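Local coordinates for protein ATP phosphoribosyltransferase (Thermotoga maritima, PDB 1O63) that probably catalyses the first step of histidine biosynthesis, joining ATP to 5-phosphoribose 1-diphosphate to give phosphoribosyl-ATP and diphosphate, at residues 132-137 with 144-149. Sequence-based numbering, arbitrary orientation.
Sequences GSVELA and DLIVDI
Asp148 OD2 takes a hydrogen bond from each of two waters, and both lead to the 132-137 segment. The first water lies 2.8 Å from OD2 and also accepts a bond from the backbone N of Val134. The second, likewise 2.8 Å from Asp148 OD2, donates to Glu135 OE1 as well; no direct hydrogen bond joins the segments. The two carboxylates come close, Glu135 OE1 lying 4.5 Å from Asp148 OD2. The water that donates to both probably eases their repulsion. The other oxygen, Asp148 OD1, accepts a weak bond from the next backbone N, that of Ile149, which may limit the rotation of the carboxylate. The rest of the contact is mainly apolar. With chi1 at -176°, Val134 turns CG1 away from its backbone N and onto Ile146, where it meets CG2 at 3.6 Å; the two side chains pass each other in opposite directions. Ile146 CG2 also lies 3.4 Å from Val134 O, which accepts the backbone hydrogen bond of Ala137 N. Ala137 CB approaches Ile146 CG2 more loosely, at 4.3 Å. Ser133 to Leu136 form a type I beta turn that leads into helix 136-140. The contact sets this turn and the first residues of the helix against strand 145-150, which runs between strands 81-94 and 104-108 of the mixed sheet. Ala107 of strand 104-108 touches Val134, Ala137 and Ile146, while Ile33 of the second subunit packs on Ser133 and Glu135.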
ATOM      1  N   GLY A 132      -0.743   6.755  -1.492  1.00 30.61           N
ATOM      2  CA  GLY A 132      -0.702   6.990  -2.949  1.00 27.97           C
ATOM      3  C   GLY A 132      -1.265   8.393  -3.204  1.00 28.28           C
ATOM      4  O   GLY A 132      -1.527   9.103  -2.226  1.00 26.24           O
ATOM      5  N   SER A 133      -1.308   8.799  -4.457  1.00 26.50           N
ATOM      6  CA  SER A 133      -1.769  10.126  -4.843  1.00 26.22           C
ATOM      7  C   SER A 133      -1.132  11.201  -3.970  1.00 25.99           C
ATOM      8  O   SER A 133      -1.742  12.212  -3.600  1.00 25.22           O
ATOM      9  CB  SER A 133      -3.298  10.203  -4.777  1.00 26.81           C
ATOM     10  OG  SER A 133      -3.888   9.331  -5.725  1.00 31.20           O
ATOM     11  N   VAL A 134       0.190  11.067  -3.763  1.00 25.80           N
ATOM     12  CA  VAL A 134       0.912  11.968  -2.886  1.00 23.04           C
ATOM     13  C   VAL A 134       0.934  13.374  -3.453  1.00 23.95           C
ATOM     14  O   VAL A 134       1.069  14.346  -2.711  1.00 23.15           O
ATOM     15  CB  VAL A 134       2.329  11.456  -2.592  1.00 23.82           C
ATOM     16  CG1 VAL A 134       3.038  12.360  -1.598  1.00 21.49           C
ATOM     17  CG2 VAL A 134       2.258  10.036  -1.981  1.00 22.53           C
ATOM     18  N   GLU A 135       0.813  13.519  -4.780  1.00 23.47           N
ATOM     19  CA  GLU A 135       0.818  14.825  -5.412  1.00 26.71           C
ATOM     20  C   GLU A 135      -0.353  15.712  -5.019  1.00 27.53           C
ATOM     21  O   GLU A 135      -0.259  16.945  -5.178  1.00 28.18           O
ATOM     22  CB  GLU A 135       0.971  14.708  -6.917  1.00 30.92           C
ATOM     23  CG  GLU A 135      -0.245  14.198  -7.652  1.00 36.37           C
ATOM     24  CD  GLU A 135      -0.363  12.681  -7.613  1.00 37.96           C
ATOM     25  OE1 GLU A 135       0.559  12.007  -7.131  1.00 38.00           O
ATOM     26  OE2 GLU A 135      -1.378  12.150  -8.107  1.00 38.54           O
ATOM     27  N   LEU A 136      -1.397  15.196  -4.420  1.00 26.16           N
ATOM     28  CA  LEU A 136      -2.523  15.975  -3.912  1.00 28.44           C
ATOM     29  C   LEU A 136      -2.173  16.708  -2.618  1.00 28.18           C
ATOM     30  O   LEU A 136      -2.759  17.756  -2.326  1.00 29.18           O
ATOM     31  CB  LEU A 136      -3.706  15.036  -3.658  1.00 27.47           C
ATOM     32  CG  LEU A 136      -4.948  15.590  -2.989  1.00 31.47           C
ATOM     33  CD1 LEU A 136      -5.521  16.739  -3.812  1.00 33.26           C
ATOM     34  CD2 LEU A 136      -5.998  14.497  -2.790  1.00 31.90           C
ATOM     35  N   ALA A 137      -1.199  16.248  -1.833  1.00 28.25           N
ATOM     36  CA  ALA A 137      -0.910  16.869  -0.540  1.00 27.98           C
ATOM     37  C   ALA A 137      -0.659  18.353  -0.523  1.00 27.32           C
ATOM     38  O   ALA A 137      -1.285  19.081   0.278  1.00 27.98           O
ATOM     39  CB  ALA A 137       0.215  16.100   0.171  1.00 27.14           C
ATOM     40  N   ASP A 144       3.826  20.845   2.731  1.00 24.34           N
ATOM     41  CA  ASP A 144       4.533  21.887   2.003  1.00 24.74           C
ATOM     42  C   ASP A 144       5.195  21.258   0.783  1.00 24.43           C
ATOM     43  O   ASP A 144       5.302  21.824  -0.298  1.00 23.71           O
ATOM     44  CB  ASP A 144       5.570  22.517   2.943  1.00 29.94           C
ATOM     45  CG  ASP A 144       4.921  23.253   4.113  1.00 33.70           C
ATOM     46  OD1 ASP A 144       4.282  24.280   3.849  1.00 33.74           O
ATOM     47  OD2 ASP A 144       5.078  22.836   5.281  1.00 35.15           O
ATOM     48  N   LEU A 145       5.727  20.044   0.994  1.00 20.74           N
ATOM     49  CA  LEU A 145       6.553  19.354   0.051  1.00 20.36           C
ATOM     50  C   LEU A 145       6.185  17.852   0.013  1.00 20.34           C
ATOM     51  O   LEU A 145       5.509  17.359   0.889  1.00 21.37           O
ATOM     52  CB  LEU A 145       8.054  19.388   0.448  1.00 18.32           C
ATOM     53  CG  LEU A 145       8.709  20.745   0.679  1.00 24.59           C
ATOM     54  CD1 LEU A 145      10.024  20.618   1.455  1.00 20.93           C
ATOM     55  CD2 LEU A 145       8.953  21.494  -0.617  1.00 25.28           C
ATOM     56  N   ILE A 146       6.637  17.195  -1.051  1.00 20.64           N
ATOM     57  CA  ILE A 146       6.482  15.740  -1.096  1.00 21.81           C
ATOM     58  C   ILE A 146       7.823  15.092  -1.440  1.00 19.35           C
ATOM     59  O   ILE A 146       8.704  15.783  -1.955  1.00 21.85           O
ATOM     60  CB  ILE A 146       5.453  15.251  -2.121  1.00 21.15           C
ATOM     61  CG1 ILE A 146       5.926  15.609  -3.524  1.00 22.67           C
ATOM     62  CG2 ILE A 146       4.050  15.797  -1.781  1.00 19.02           C
ATOM     63  CD1 ILE A 146       5.056  15.141  -4.663  1.00 26.74           C
ATOM     64  N   VAL A 147       7.946  13.824  -1.074  1.00 18.51           N
ATOM     65  CA  VAL A 147       9.098  13.018  -1.535  1.00 19.58           C
ATOM     66  C   VAL A 147       8.439  11.839  -2.262  1.00 20.42           C
ATOM     67  O   VAL A 147       7.662  11.123  -1.632  1.00 20.72           O
ATOM     68  CB  VAL A 147      10.014  12.546  -0.417  1.00 20.00           C
ATOM     69  CG1 VAL A 147      10.916  11.416  -0.892  1.00 19.82           C
ATOM     70  CG2 VAL A 147      10.838  13.680   0.164  1.00 18.20           C
ATOM     71  N   ASP A 148       8.616  11.758  -3.571  1.00 20.25           N
ATOM     72  CA  ASP A 148       7.890  10.715  -4.324  1.00 22.52           C
ATOM     73  C   ASP A 148       8.645  10.319  -5.579  1.00 21.87           C
ATOM     74  O   ASP A 148       9.619  10.968  -5.979  1.00 21.72           O
ATOM     75  CB  ASP A 148       6.488  11.208  -4.698  1.00 22.29           C
ATOM     76  CG  ASP A 148       5.501  10.107  -4.998  1.00 27.60           C
ATOM     77  OD1 ASP A 148       5.820   8.914  -4.779  1.00 29.98           O
ATOM     78  OD2 ASP A 148       4.383  10.412  -5.463  1.00 28.60           O
ATOM     79  N   ILE A 149       8.164   9.275  -6.226  1.00 23.15           N
ATOM     80  CA  ILE A 149       8.777   8.772  -7.452  1.00 22.80           C
ATOM     81  C   ILE A 149       8.109   9.469  -8.661  1.00 25.71           C
ATOM     82  O   ILE A 149       6.906   9.686  -8.658  1.00 24.51           O
ATOM     83  CB  ILE A 149       8.524   7.263  -7.618  1.00 24.68           C
ATOM     84  CG1 ILE A 149       9.151   6.447  -6.477  1.00 22.40           C
ATOM     85  CG2 ILE A 149       9.007   6.743  -8.970  1.00 24.22           C
ATOM     86  CD1 ILE A 149       8.727   4.954  -6.638  1.00 23.63           C
TER
HETATM   87  O   HOH W   1       1.908   9.190  -5.396  1.00 28.65           O
HETATM   88  O   HOH W   2       3.502  12.227  -7.419  1.00 32.36           O